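Local structure of carboxylic ester hydrolase (Aspergillus niger, 7K4O) at residues 53-58 with 109-114; 225-230 with 374-379; 318-323 with 542-547. The protein hydrolyses ester bonds of tannins, probably by the serine-hydrolase mechanism of the alpha/beta-hydrolase clan, to which the tannase family belongs. All blocks are in the same frame, centred on the assembly; numbering follows the deposited sequence.

Overall arrangement
The three contacts lie on two opposite sides of one tannase chain. Interaction 1 closes first along the sequence and packs the turn after helix 108-111 against strand 50-66, the second strand of the mixed nine-stranded sheet that is the backbone of the fold. Interactions 2 and 3 lie on the opposite side of the chain's centre, with centres about 47 and 44 Å from that of interaction 1. They are neighbours, their centres about 16 Å apart and their nearest atoms about 6 Å, and their segments alternate in sequence. Helix 376-390 links them, since it begins in 374-379 and also touches Val321. Residues far apart in sequence thus come together in one region outside the central sheet.

Interaction 1: 53-58 with 109-114; sequences ATINYC and GGVMYG
Val111 and Met112 meet Ala53, Ile55 and Tyr57 where the end of helix 108-111 packs on strand 50-66 of the central mixed sheet. The strand's alternation selects the partners: Ala53, Ile55 and Tyr57 start their side chains toward the helix end, Tyr57 touching with its CB. Val111 CG1, anti to the backbone N (chi1 170°), is the branch that does the touching. It lies 4.1 Å from Ile55 CB and 4.0 Å from Tyr57 CB, and the side chains of Ile55 and Val111 cross at about a right angle. The same methyl approaches the strand backbone at 3.8 Å from Asn56 O. Ile55 CG2 in turn lies 3.9 Å from Met112 CB.

Two outer elements position this apolar patch. A Schellman motif ends the helix: Ala115 N bonds to Gly110 O and Gly114 N to Val111 O, with positive phi at Gly114, closing the type I turn from Val111 to Gly114. Strand 28-47 hydrogen-bonds along one edge of 53-58, pairing Ile55 with Ser43, while Val111 also touches Trp79, whose ring stacks with that of Tyr57. Met112, bent at its last torsion (chi3 60°), sets CE 3.7 Å from Ala53 CB.

Interaction 2: 225-230 with 374-379; sequences SNVVEK and VTYDTL
Val227 projects from helix 224-232 into the start of helix 376-390, and its short side chain shows how a branched residue can serve several partners at once. Its CB already sits 4.0 Å from Leu379 CD1. Beyond it the two methyls diverge. A chi1 of 172° carries CG1 away from the backbone N, to within 3.6 Å of Tyr376 CD1; it approaches the ring obliquely and also rests near the carbonyl carbon of Thr375. CG2 takes the other direction: it lies 3.9 Å from Val374 CG1, where the two valines cross at about a right angle, and equally close to Leu379 CD1, with the valine and leucine side chains meeting tip to tip.

The next residue, Val228, continues the contact, its CG2 standing 3.7 Å from Tyr376 OH. Lys230 adds its aliphatic part, CE lying 3.6 Å from Val374 O, while its NZ makes a weak hydrogen bond to Leu371 O. The receiving helix is held in shape by a capping box: Thr378 N donates to Thr375 OG1, and Thr375 N donates to Thr378 OG1 in a nearly straight bond (175°). Helix 300-310 contributes Thr308, which touches both Val228 and Tyr376. Across the two segments the cohesion is therefore mainly apolar, methyl groups against methyls and a tyrosine ring, whereas the polar bonds within 374-379 brace the helix start that receives them.

Interaction 3: 318-323 with 542-547; sequences GRRVYF and WHYDLD
Tyr544 meets both Arg320 and Phe323, which approach from the same side of its ring, the guanidinium nearer CD1 and CE1. They join the loop between helix 300-310 and strand 337-339 to the residues after helix 536-541, near the C-terminus, the two segments running roughly antiparallel. The guanidinium of Arg320 turns one face to the tyrosine, with Tyr544 CD1 3.6 Å from Arg320 CZ, but the two planes are inclined by 56°. Arg320 NH1 donates to Tyr322 O at 2.9 Å, with the acceptor close to the guanidinium plane, and this bond helps to fix the rotation of the group. Phe323 meets Tyr544 differently: its CB lies over the tyrosine ring, 4.0 Å from the centroid and almost on the normal, in a CH-pi contact. Chi1 of 41° swings the phenyl group round so that Phe323 CD2 reaches 3.5 Å from Tyr544 CD2, the ring planes standing at 36°.

Leu546, centre of an inverse gamma turn, sends CD2 to 3.9 Å from Arg320 CD and CD1 to the edge of the Tyr322 ring. Arg320 N donates to Asp547 OD1 (2.9 Å), reaching the syn side of the carboxylate, well out of its plane. Arg319 NE forms a salt bridge with Asp315, Tyr322 OH bonds to Arg214, and helix 425-438 touches Tyr322, Phe323 and Leu546. The chemistry is thus mixed: a backbone N-H is gripped by a carboxylate at one end, aromatic and aliphatic surfaces carry the other, and Val321 O is buried without a polar partner, probably at some energetic cost.

Interaction 1: 53-58 with 109-114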
ATOM      1  N   ALA A  53      -1.334 -22.744  -2.484  1.00 27.47           N
ATOM      2  CA  ALA A  53      -0.890 -23.586  -3.608  1.00 28.55           C
ATOM      3  C   ALA A  53       0.384 -24.324  -3.242  1.00 27.06           C
ATOM      4  O   ALA A  53       1.068 -23.958  -2.311  1.00 27.63           O
ATOM      5  CB  ALA A  53      -0.666 -22.768  -4.864  1.00 31.06           C
ATOM      6  N   THR A  54       0.736 -25.261  -4.093  1.00 26.87           N
ATOM      7  CA  THR A  54       2.051 -25.911  -4.098  1.00 25.84           C
ATOM      8  C   THR A  54       2.712 -25.637  -5.437  1.00 28.03           C
ATOM      9  O   THR A  54       2.074 -25.891  -6.488  1.00 27.76           O
ATOM     10  CB  THR A  54       1.940 -27.425  -3.825  1.00 31.37           C
ATOM     11  OG1 THR A  54       1.268 -27.581  -2.579  1.00 32.61           O
ATOM     12  CG2 THR A  54       3.282 -28.076  -3.703  1.00 32.53           C
ATOM     13  N   ILE A  55       3.918 -25.075  -5.424  1.00 26.01           N
ATOM     14  CA  ILE A  55       4.556 -24.586  -6.689  1.00 25.74           C
ATOM     15  C   ILE A  55       5.920 -25.205  -6.901  1.00 25.10           C
ATOM     16  O   ILE A  55       6.612 -25.588  -5.940  1.00 26.53           O
ATOM     17  CB  ILE A  55       4.624 -23.043  -6.739  1.00 24.62           C
ATOM     18  CG1 ILE A  55       5.408 -22.484  -5.572  1.00 24.30           C
ATOM     19  CG2 ILE A  55       3.220 -22.495  -6.761  1.00 27.95           C
ATOM     20  CD1 ILE A  55       5.599 -20.974  -5.630  1.00 30.51           C
ATOM     21  N   ASN A  56       6.320 -25.270  -8.173  1.00 24.23           N
ATOM     22  CA  ASN A  56       7.672 -25.648  -8.606  1.00 23.89           C
ATOM     23  C   ASN A  56       8.221 -24.471  -9.419  1.00 25.07           C
ATOM     24  O   ASN A  56       7.433 -23.906 -10.224  1.00 24.61           O
ATOM     25  CB  ASN A  56       7.654 -26.872  -9.535  1.00 25.90           C
ATOM     26  CG  ASN A  56       6.903 -28.024  -8.898  1.00 28.40           C
ATOM     27  OD1 ASN A  56       7.222 -28.449  -7.810  1.00 28.20           O
ATOM     28  ND2 ASN A  56       5.892 -28.529  -9.570  1.00 33.85           N
ATOM     29  N   TYR A  57       9.497 -24.163  -9.277  1.00 23.02           N
ATOM     30  CA  TYR A  57      10.106 -23.056 -10.058  1.00 25.41           C
ATOM     31  C   TYR A  57      11.600 -23.134 -10.059  1.00 24.37           C
ATOM     32  O   TYR A  57      12.228 -23.875  -9.280  1.00 23.81           O
ATOM     33  CB  TYR A  57       9.586 -21.712  -9.508  1.00 23.77           C
ATOM     34  CG  TYR A  57       9.876 -21.453  -8.054  1.00 22.12           C
ATOM     35  CD1 TYR A  57       9.003 -21.888  -7.078  1.00 22.99           C
ATOM     36  CD2 TYR A  57      11.043 -20.803  -7.666  1.00 23.13           C
ATOM     37  CE1 TYR A  57       9.260 -21.675  -5.726  1.00 24.55           C
ATOM     38  CE2 TYR A  57      11.305 -20.579  -6.321  1.00 23.69           C
ATOM     39  CZ  TYR A  57      10.431 -21.033  -5.365  1.00 24.64           C
ATOM     40  OH  TYR A  57      10.738 -20.805  -4.044  1.00 27.52           O
ATOM     41  N   CYS A  58      12.179 -22.331 -10.925  1.00 21.25           N
ATOM     42  CA  CYS A  58      13.598 -22.041 -11.007  1.00 20.29           C
ATOM     43  C   CYS A  58      13.851 -20.722 -10.313  1.00 23.06           C
ATOM     44  O   CYS A  58      13.369 -19.683 -10.829  1.00 23.19           O
ATOM     45  CB  CYS A  58      14.065 -21.972 -12.437  1.00 22.80           C
ATOM     46  SG  CYS A  58      15.846 -21.782 -12.559  1.00 27.62           S
ATOM     47  N   GLY A 109       2.862 -15.639  -5.745  1.00 21.22           N
ATOM     48  CA  GLY A 109       1.587 -15.194  -6.295  1.00 22.14           C
ATOM     49  C   GLY A 109       1.666 -15.036  -7.805  1.00 21.38           C
ATOM     50  O   GLY A 109       0.596 -14.900  -8.421  1.00 23.02           O
ATOM     51  N   GLY A 110       2.844 -14.947  -8.384  1.00 19.72           N
ATOM     52  CA  GLY A 110       2.991 -14.973  -9.843  1.00 21.88           C
ATOM     53  C   GLY A 110       3.176 -16.378 -10.369  1.00 22.58           C
ATOM     54  O   GLY A 110       2.513 -16.778 -11.330  1.00 19.85           O
ATOM     55  N   VAL A 111       4.084 -17.103  -9.766  1.00 20.93           N
ATOM     56  CA  VAL A 111       4.468 -18.459 -10.256  1.00 21.76           C
ATOM     57  C   VAL A 111       3.213 -19.337 -10.296  1.00 21.94           C
ATOM     58  O   VAL A 111       3.041 -20.088 -11.275  1.00 21.37           O
ATOM     59  CB  VAL A 111       5.550 -19.073  -9.379  1.00 23.33           C
ATOM     60  CG1 VAL A 111       5.767 -20.541  -9.716  1.00 22.86           C
ATOM     61  CG2 VAL A 111       6.834 -18.287  -9.491  1.00 22.44           C
ATOM     62  N   MET A 112       2.317 -19.192  -9.337  1.00 21.00           N
ATOM     63  CA  MET A 112       1.136 -20.095  -9.302  1.00 24.57           C
ATOM     64  C   MET A 112       0.155 -19.748 -10.437  1.00 25.33           C
ATOM     65  O   MET A 112      -0.714 -20.598 -10.724  1.00 24.78           O
ATOM     66  CB  MET A 112       0.439 -20.085  -7.956  1.00 23.74           C
ATOM     67  CG  MET A 112      -0.266 -18.796  -7.657  1.00 23.73           C
ATOM     68  SD  MET A 112      -1.197 -18.815  -6.102  1.00 26.50           S
ATOM     69  CE  MET A 112       0.080 -19.139  -4.909  1.00 27.92           C
ATOM     70  N   TYR A 113       0.271 -18.586 -11.090  1.00 21.61           N
ATOM     71  CA  TYR A 113      -0.520 -18.226 -12.297  1.00 21.93           C
ATOM     72  C   TYR A 113       0.349 -18.299 -13.554  1.00 21.55           C
ATOM     73  O   TYR A 113      -0.002 -17.699 -14.577  1.00 24.58           O
ATOM     74  CB  TYR A 113      -1.185 -16.868 -12.085  1.00 22.80           C
ATOM     75  CG  TYR A 113      -2.275 -16.914 -11.071  1.00 22.40           C
ATOM     76  CD1 TYR A 113      -3.509 -17.506 -11.333  1.00 23.85           C
ATOM     77  CD2 TYR A 113      -2.048 -16.504  -9.775  1.00 23.37           C
ATOM     78  CE1 TYR A 113      -4.478 -17.612 -10.342  1.00 24.81           C
ATOM     79  CE2 TYR A 113      -2.995 -16.657  -8.775  1.00 24.86           C
ATOM     80  CZ  TYR A 113      -4.232 -17.209  -9.052  1.00 24.64           C
ATOM     81  OH  TYR A 113      -5.203 -17.338  -8.090  1.00 25.69           O
ATOM     82  N   GLY A 114       1.447 -19.046 -13.527  1.00 21.37           N
ATOM     83  CA  GLY A 114       2.318 -19.247 -14.688  1.00 22.62           C
ATOM     84  C   GLY A 114       3.054 -18.011 -15.131  1.00 20.49           C
ATOM     85  O   GLY A 114       3.406 -17.898 -16.327  1.00 20.48           O
TER

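Interaction 2: 225-230 with 374-379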
ATOM      1  N   SER A 225      -1.096  12.462  15.522  1.00 30.09           N
ATOM      2  CA  SER A 225      -1.596  11.976  16.836  1.00 29.93           C
ATOM      3  C   SER A 225      -0.646  12.408  17.977  1.00 30.82           C
ATOM      4  O   SER A 225      -1.140  12.880  19.017  1.00 31.26           O
ATOM      5  CB  SER A 225      -1.763  10.504  16.827  1.00 29.54           C
ATOM      6  OG  SER A 225      -2.838  10.143  15.980  1.00 30.17           O
ATOM      7  N   ASN A 226       0.649  12.224  17.815  1.00 27.88           N
ATOM      8  CA  ASN A 226       1.671  12.667  18.795  1.00 31.38           C
ATOM      9  C   ASN A 226       1.482  14.162  19.090  1.00 34.40           C
ATOM     10  O   ASN A 226       1.513  14.566  20.300  1.00 35.40           O
ATOM     11  CB  ASN A 226       3.090  12.470  18.289  1.00 30.36           C
ATOM     12  CG  ASN A 226       3.619  11.060  18.234  1.00 32.12           C
ATOM     13  OD1 ASN A 226       4.511  10.786  17.425  1.00 32.71           O
ATOM     14  ND2 ASN A 226       3.126  10.170  19.079  1.00 28.09           N
ATOM     15  N   VAL A 227       1.300  14.988  18.066  1.00 30.79           N
ATOM     16  CA  VAL A 227       1.249  16.454  18.255  1.00 31.55           C
ATOM     17  C   VAL A 227      -0.100  16.839  18.877  1.00 37.25           C
ATOM     18  O   VAL A 227      -0.148  17.795  19.682  1.00 33.53           O
ATOM     19  CB  VAL A 227       1.586  17.183  16.954  1.00 31.80           C
ATOM     20  CG1 VAL A 227       1.337  18.664  17.080  1.00 31.49           C
ATOM     21  CG2 VAL A 227       3.039  16.888  16.560  1.00 32.49           C
ATOM     22  N   VAL A 228      -1.161  16.102  18.580  1.00 31.07           N
ATOM     23  CA  VAL A 228      -2.476  16.330  19.248  1.00 34.70           C
ATOM     24  C   VAL A 228      -2.294  16.085  20.752  1.00 32.62           C
ATOM     25  O   VAL A 228      -2.795  16.897  21.559  1.00 35.71           O
ATOM     26  CB  VAL A 228      -3.594  15.422  18.701  1.00 33.57           C
ATOM     27  CG1 VAL A 228      -4.829  15.482  19.596  1.00 33.50           C
ATOM     28  CG2 VAL A 228      -3.965  15.802  17.270  1.00 30.88           C
ATOM     29  N   GLU A 229      -1.670  14.986  21.113  1.00 32.01           N
ATOM     30  CA  GLU A 229      -1.471  14.616  22.536  1.00 34.27           C
ATOM     31  C   GLU A 229      -0.648  15.730  23.208  1.00 41.19           C
ATOM     32  O   GLU A 229      -0.988  16.136  24.345  1.00 38.31           O
ATOM     33  CB  GLU A 229      -0.777  13.276  22.661  1.00 35.05           C
ATOM     34  CG  GLU A 229      -1.651  12.126  22.215  1.00 35.21           C
ATOM     35  CD  GLU A 229      -0.958  10.789  22.070  1.00 30.97           C
ATOM     36  OE1 GLU A 229       0.284  10.705  22.170  1.00 35.99           O
ATOM     37  OE2 GLU A 229      -1.694   9.808  21.903  1.00 38.20           O
ATOM     38  N   LYS A 230       0.412  16.186  22.566  1.00 36.76           N
ATOM     39  CA  LYS A 230       1.268  17.269  23.134  1.00 40.14           C
ATOM     40  C   LYS A 230       0.452  18.547  23.260  1.00 41.86           C
ATOM     41  O   LYS A 230       0.532  19.216  24.311  1.00 43.04           O
ATOM     42  CB  LYS A 230       2.437  17.626  22.218  1.00 42.78           C
ATOM     43  CG  LYS A 230       3.680  16.770  22.317  1.00 50.67           C
ATOM     44  CD  LYS A 230       4.656  17.143  21.204  1.00 55.79           C
ATOM     45  CE  LYS A 230       4.956  18.628  21.105  1.00 48.19           C
ATOM     46  NZ  LYS A 230       5.872  19.029  22.188  1.00 58.19           N
ATOM     47  N   VAL A 374       7.386  21.328  18.109  1.00 33.09           N
ATOM     48  CA  VAL A 374       6.602  20.873  16.921  1.00 32.28           C
ATOM     49  C   VAL A 374       5.108  21.083  17.177  1.00 29.28           C
ATOM     50  O   VAL A 374       4.592  20.555  18.136  1.00 31.87           O
ATOM     51  CB  VAL A 374       6.955  19.421  16.565  1.00 31.02           C
ATOM     52  CG1 VAL A 374       6.119  18.943  15.378  1.00 30.15           C
ATOM     53  CG2 VAL A 374       8.437  19.263  16.288  1.00 32.03           C
ATOM     54  N   THR A 375       4.484  21.867  16.321  1.00 28.36           N
ATOM     55  CA  THR A 375       3.083  22.276  16.374  1.00 29.94           C
ATOM     56  C   THR A 375       2.351  21.740  15.143  1.00 30.59           C
ATOM     57  O   THR A 375       3.033  21.273  14.202  1.00 31.86           O
ATOM     58  CB  THR A 375       2.952  23.795  16.434  1.00 33.01           C
ATOM     59  OG1 THR A 375       3.370  24.410  15.210  1.00 32.92           O
ATOM     60  CG2 THR A 375       3.699  24.365  17.627  1.00 34.52           C
ATOM     61  N   TYR A 376       1.050  21.923  15.113  1.00 31.38           N
ATOM     62  CA  TYR A 376       0.262  21.689  13.883  1.00 30.83           C
ATOM     63  C   TYR A 376       0.904  22.431  12.704  1.00 36.90           C
ATOM     64  O   TYR A 376       0.945  21.892  11.572  1.00 29.60           O
ATOM     65  CB  TYR A 376      -1.205  22.079  14.054  1.00 32.27           C
ATOM     66  CG  TYR A 376      -1.927  21.341  15.162  1.00 32.48           C
ATOM     67  CD1 TYR A 376      -1.634  20.032  15.510  1.00 27.52           C
ATOM     68  CD2 TYR A 376      -2.909  21.995  15.904  1.00 34.97           C
ATOM     69  CE1 TYR A 376      -2.327  19.372  16.516  1.00 31.65           C
ATOM     70  CE2 TYR A 376      -3.617  21.346  16.900  1.00 35.33           C
ATOM     71  CZ  TYR A 376      -3.344  20.030  17.203  1.00 33.90           C
ATOM     72  OH  TYR A 376      -4.011  19.390  18.212  1.00 34.56           O
ATOM     73  N   ASP A 377       1.314  23.690  12.879  1.00 31.14           N
ATOM     74  CA  ASP A 377       1.887  24.473  11.761  1.00 29.35           C
ATOM     75  C   ASP A 377       3.239  23.878  11.319  1.00 25.47           C
ATOM     76  O   ASP A 377       3.522  23.969  10.098  1.00 28.16           O
ATOM     77  CB  ASP A 377       2.028  25.959  12.146  1.00 32.44           C
ATOM     78  CG  ASP A 377       0.722  26.738  12.175  1.00 39.28           C
ATOM     79  OD1 ASP A 377      -0.309  26.238  11.701  1.00 35.90           O
ATOM     80  OD2 ASP A 377       0.736  27.893  12.712  1.00 39.59           O
ATOM     81  N   THR A 378       4.042  23.324  12.224  1.00 28.26           N
ATOM     82  CA  THR A 378       5.328  22.667  11.859  1.00 27.40           C
ATOM     83  C   THR A 378       4.974  21.502  10.903  1.00 28.07           C
ATOM     84  O   THR A 378       5.683  21.334   9.876  1.00 26.17           O
ATOM     85  CB  THR A 378       6.066  22.088  13.061  1.00 31.49           C
ATOM     86  OG1 THR A 378       6.163  23.095  14.081  1.00 29.99           O
ATOM     87  CG2 THR A 378       7.457  21.570  12.774  1.00 29.00           C
ATOM     88  N   LEU A 379       3.951  20.736  11.249  1.00 26.66           N
ATOM     89  CA  LEU A 379       3.523  19.568  10.404  1.00 25.54           C
ATOM     90  C   LEU A 379       3.061  20.090   9.036  1.00 26.76           C
ATOM     91  O   LEU A 379       3.450  19.511   7.983  1.00 24.75           O
ATOM     92  CB  LEU A 379       2.416  18.768  11.093  1.00 25.47           C
ATOM     93  CG  LEU A 379       2.770  18.150  12.438  1.00 26.94           C
ATOM     94  CD1 LEU A 379       1.628  17.307  12.940  1.00 30.31           C
ATOM     95  CD2 LEU A 379       4.032  17.318  12.405  1.00 29.64           C
TER

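Interaction 3: 318-323 with 542-547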
ATOM      1  N   GLY A 318      -7.281  27.097  11.748  1.00 37.32           N
ATOM      2  CA  GLY A 318      -8.446  26.212  11.527  1.00 35.61           C
ATOM      3  C   GLY A 318      -8.591  25.709  10.084  1.00 34.70           C
ATOM      4  O   GLY A 318      -9.624  25.095   9.773  1.00 33.02           O
ATOM      5  N   ARG A 319      -7.608  25.912   9.209  1.00 32.00           N
ATOM      6  CA  ARG A 319      -7.716  25.461   7.801  1.00 31.88           C
ATOM      7  C   ARG A 319      -7.221  24.019   7.727  1.00 28.26           C
ATOM      8  O   ARG A 319      -6.228  23.673   8.376  1.00 28.58           O
ATOM      9  CB  ARG A 319      -6.902  26.366   6.878  1.00 34.45           C
ATOM     10  CG  ARG A 319      -7.404  27.813   6.810  1.00 36.81           C
ATOM     11  CD  ARG A 319      -6.425  28.671   6.010  1.00 36.19           C
ATOM     12  NE  ARG A 319      -5.129  28.748   6.719  1.00 38.89           N
ATOM     13  CZ  ARG A 319      -4.262  29.781   6.671  1.00 42.50           C
ATOM     14  NH1 ARG A 319      -4.477  30.830   5.894  1.00 43.75           N
ATOM     15  NH2 ARG A 319      -3.163  29.753   7.403  1.00 45.72           N
ATOM     16  N   ARG A 320      -7.898  23.214   6.904  1.00 28.89           N
ATOM     17  CA  ARG A 320      -7.565  21.771   6.819  1.00 27.98           C
ATOM     18  C   ARG A 320      -6.303  21.569   5.971  1.00 23.54           C
ATOM     19  O   ARG A 320      -6.277  22.041   4.825  1.00 25.97           O
ATOM     20  CB  ARG A 320      -8.708  20.974   6.202  1.00 27.53           C
ATOM     21  CG  ARG A 320      -8.407  19.473   6.232  1.00 27.12           C
ATOM     22  CD  ARG A 320      -9.538  18.634   5.681  1.00 27.94           C
ATOM     23  NE  ARG A 320     -10.615  18.389   6.626  1.00 26.38           N
ATOM     24  CZ  ARG A 320     -10.658  17.423   7.512  1.00 29.28           C
ATOM     25  NH1 ARG A 320      -9.629  16.612   7.701  1.00 27.52           N
ATOM     26  NH2 ARG A 320     -11.762  17.293   8.257  1.00 30.07           N
ATOM     27  N   VAL A 321      -5.365  20.838   6.528  1.00 27.21           N
ATOM     28  CA  VAL A 321      -4.100  20.452   5.847  1.00 26.23           C
ATOM     29  C   VAL A 321      -4.220  19.037   5.264  1.00 26.72           C
ATOM     30  O   VAL A 321      -3.734  18.835   4.127  1.00 26.56           O
ATOM     31  CB  VAL A 321      -2.913  20.534   6.802  1.00 27.57           C
ATOM     32  CG1 VAL A 321      -1.624  20.362   6.020  1.00 28.75           C
ATOM     33  CG2 VAL A 321      -2.909  21.853   7.600  1.00 29.34           C
ATOM     34  N   TYR A 322      -4.758  18.099   6.024  1.00 25.93           N
ATOM     35  CA  TYR A 322      -4.889  16.710   5.534  1.00 23.40           C
ATOM     36  C   TYR A 322      -6.082  16.070   6.250  1.00 28.39           C
ATOM     37  O   TYR A 322      -6.859  16.757   6.914  1.00 28.10           O
ATOM     38  CB  TYR A 322      -3.555  15.966   5.677  1.00 24.91           C
ATOM     39  CG  TYR A 322      -3.371  14.789   4.717  1.00 21.71           C
ATOM     40  CD1 TYR A 322      -3.694  14.923   3.383  1.00 24.09           C
ATOM     41  CD2 TYR A 322      -2.912  13.559   5.165  1.00 23.85           C
ATOM     42  CE1 TYR A 322      -3.584  13.843   2.504  1.00 23.98           C
ATOM     43  CE2 TYR A 322      -2.726  12.491   4.281  1.00 24.57           C
ATOM     44  CZ  TYR A 322      -3.059  12.655   2.952  1.00 22.97           C
ATOM     45  OH  TYR A 322      -2.947  11.558   2.107  1.00 23.45           O
ATOM     46  N   PHE A 323      -6.189  14.764   6.138  1.00 26.65           N
ATOM     47  CA  PHE A 323      -7.235  13.923   6.764  1.00 25.31           C
ATOM     48  C   PHE A 323      -6.537  12.777   7.417  1.00 30.88           C
ATOM     49  O   PHE A 323      -5.341  12.521   7.209  1.00 35.30           O
ATOM     50  CB  PHE A 323      -8.317  13.540   5.752  1.00 28.75           C
ATOM     51  CG  PHE A 323      -7.769  13.172   4.390  1.00 26.76           C
ATOM     52  CD1 PHE A 323      -7.133  11.965   4.226  1.00 27.25           C
ATOM     53  CD2 PHE A 323      -7.858  14.042   3.334  1.00 26.61           C
ATOM     54  CE1 PHE A 323      -6.552  11.655   3.010  1.00 26.65           C
ATOM     55  CE2 PHE A 323      -7.341  13.701   2.095  1.00 28.47           C
ATOM     56  CZ  PHE A 323      -6.677  12.517   1.961  1.00 23.62           C
ATOM     57  N   TRP A 542     -16.126  11.514   1.937  1.00 27.52           N
ATOM     58  CA  TRP A 542     -14.777  11.018   1.561  1.00 26.94           C
ATOM     59  C   TRP A 542     -13.978  12.112   0.862  1.00 27.96           C
ATOM     60  O   TRP A 542     -12.840  11.800   0.410  1.00 27.13           O
ATOM     61  CB  TRP A 542     -14.887   9.813   0.609  1.00 25.23           C
ATOM     62  CG  TRP A 542     -15.367   8.542   1.214  1.00 23.75           C
ATOM     63  CD1 TRP A 542     -16.641   8.050   1.177  1.00 26.34           C
ATOM     64  CD2 TRP A 542     -14.575   7.543   1.872  1.00 27.34           C
ATOM     65  NE1 TRP A 542     -16.702   6.858   1.827  1.00 25.93           N
ATOM     66  CE2 TRP A 542     -15.443   6.493   2.240  1.00 26.26           C
ATOM     67  CE3 TRP A 542     -13.238   7.471   2.247  1.00 25.83           C
ATOM     68  CZ2 TRP A 542     -14.998   5.385   2.944  1.00 27.19           C
ATOM     69  CZ3 TRP A 542     -12.787   6.368   2.927  1.00 27.32           C
ATOM     70  CH2 TRP A 542     -13.657   5.328   3.271  1.00 29.90           C
ATOM     71  N   HIS A 543     -14.565  13.276   0.646  1.00 25.58           N
ATOM     72  CA  HIS A 543     -13.930  14.347  -0.151  1.00 26.84           C
ATOM     73  C   HIS A 543     -13.526  15.465   0.795  1.00 30.89           C
ATOM     74  O   HIS A 543     -14.382  15.909   1.587  1.00 28.83           O
ATOM     75  CB  HIS A 543     -14.849  14.869  -1.220  1.00 28.03           C
ATOM     76  CG  HIS A 543     -15.154  13.876  -2.297  1.00 27.22           C
ATOM     77  ND1 HIS A 543     -16.230  14.041  -3.152  1.00 30.88           N
ATOM     78  CD2 HIS A 543     -14.512  12.747  -2.689  1.00 28.51           C
ATOM     79  CE1 HIS A 543     -16.240  13.040  -4.029  1.00 31.89           C
ATOM     80  NE2 HIS A 543     -15.202  12.224  -3.762  1.00 27.65           N
ATOM     81  N   TYR A 544     -12.301  15.939   0.674  1.00 28.87           N
ATOM     82  CA  TYR A 544     -11.746  16.952   1.599  1.00 28.57           C
ATOM     83  C   TYR A 544     -11.216  18.149   0.826  1.00 30.21           C
ATOM     84  O   TYR A 544     -10.575  18.041  -0.199  1.00 28.24           O
ATOM     85  CB  TYR A 544     -10.704  16.347   2.522  1.00 25.80           C
ATOM     86  CG  TYR A 544     -11.299  15.312   3.431  1.00 28.50           C
ATOM     87  CD1 TYR A 544     -11.900  15.683   4.612  1.00 27.18           C
ATOM     88  CD2 TYR A 544     -11.351  13.968   3.065  1.00 26.29           C
ATOM     89  CE1 TYR A 544     -12.486  14.756   5.455  1.00 28.85           C
ATOM     90  CE2 TYR A 544     -11.934  13.022   3.896  1.00 29.76           C
ATOM     91  CZ  TYR A 544     -12.530  13.426   5.088  1.00 32.12           C
ATOM     92  OH  TYR A 544     -13.105  12.510   5.912  1.00 29.66           O
ATOM     93  N   ASP A 545     -11.519  19.334   1.373  1.00 28.32           N
ATOM     94  CA  ASP A 545     -10.999  20.608   0.865  1.00 27.25           C
ATOM     95  C   ASP A 545      -9.769  20.970   1.700  1.00 28.89           C
ATOM     96  O   ASP A 545      -9.910  21.333   2.913  1.00 28.47           O
ATOM     97  CB  ASP A 545     -12.069  21.693   0.940  1.00 30.71           C
ATOM     98  CG  ASP A 545     -11.549  23.058   0.528  1.00 41.87           C
ATOM     99  OD1 ASP A 545     -10.471  23.151  -0.077  1.00 43.32           O
ATOM    100  OD2 ASP A 545     -12.236  24.026   0.844  1.00 51.60           O
ATOM    101  N   LEU A 546      -8.568  20.820   1.136  1.00 26.81           N
ATOM    102  CA  LEU A 546      -7.328  21.095   1.899  1.00 23.99           C
ATOM    103  C   LEU A 546      -7.010  22.587   1.760  1.00 29.86           C
ATOM    104  O   LEU A 546      -6.043  22.980   1.066  1.00 25.95           O
ATOM    105  CB  LEU A 546      -6.188  20.204   1.373  1.00 27.23           C
ATOM    106  CG  LEU A 546      -6.525  18.706   1.385  1.00 26.03           C
ATOM    107  CD1 LEU A 546      -5.291  17.873   1.084  1.00 27.15           C
ATOM    108  CD2 LEU A 546      -7.071  18.265   2.729  1.00 26.07           C
ATOM    109  N   ASP A 547      -7.856  23.422   2.362  1.00 31.33           N
ATOM    110  CA  ASP A 547      -7.764  24.882   2.140  1.00 29.52           C
ATOM    111  C   ASP A 547      -6.573  25.514   2.881  1.00 30.01           C
ATOM    112  O   ASP A 547      -6.295  26.680   2.594  1.00 30.48           O
ATOM    113  CB  ASP A 547      -9.089  25.536   2.544  1.00 32.98           C
ATOM    114  CG  ASP A 547      -9.406  25.415   4.018  1.00 37.12           C
ATOM    115  OD1 ASP A 547      -9.272  24.334   4.603  1.00 37.68           O
ATOM    116  OD2 ASP A 547      -9.855  26.431   4.581  1.00 51.05           O
TER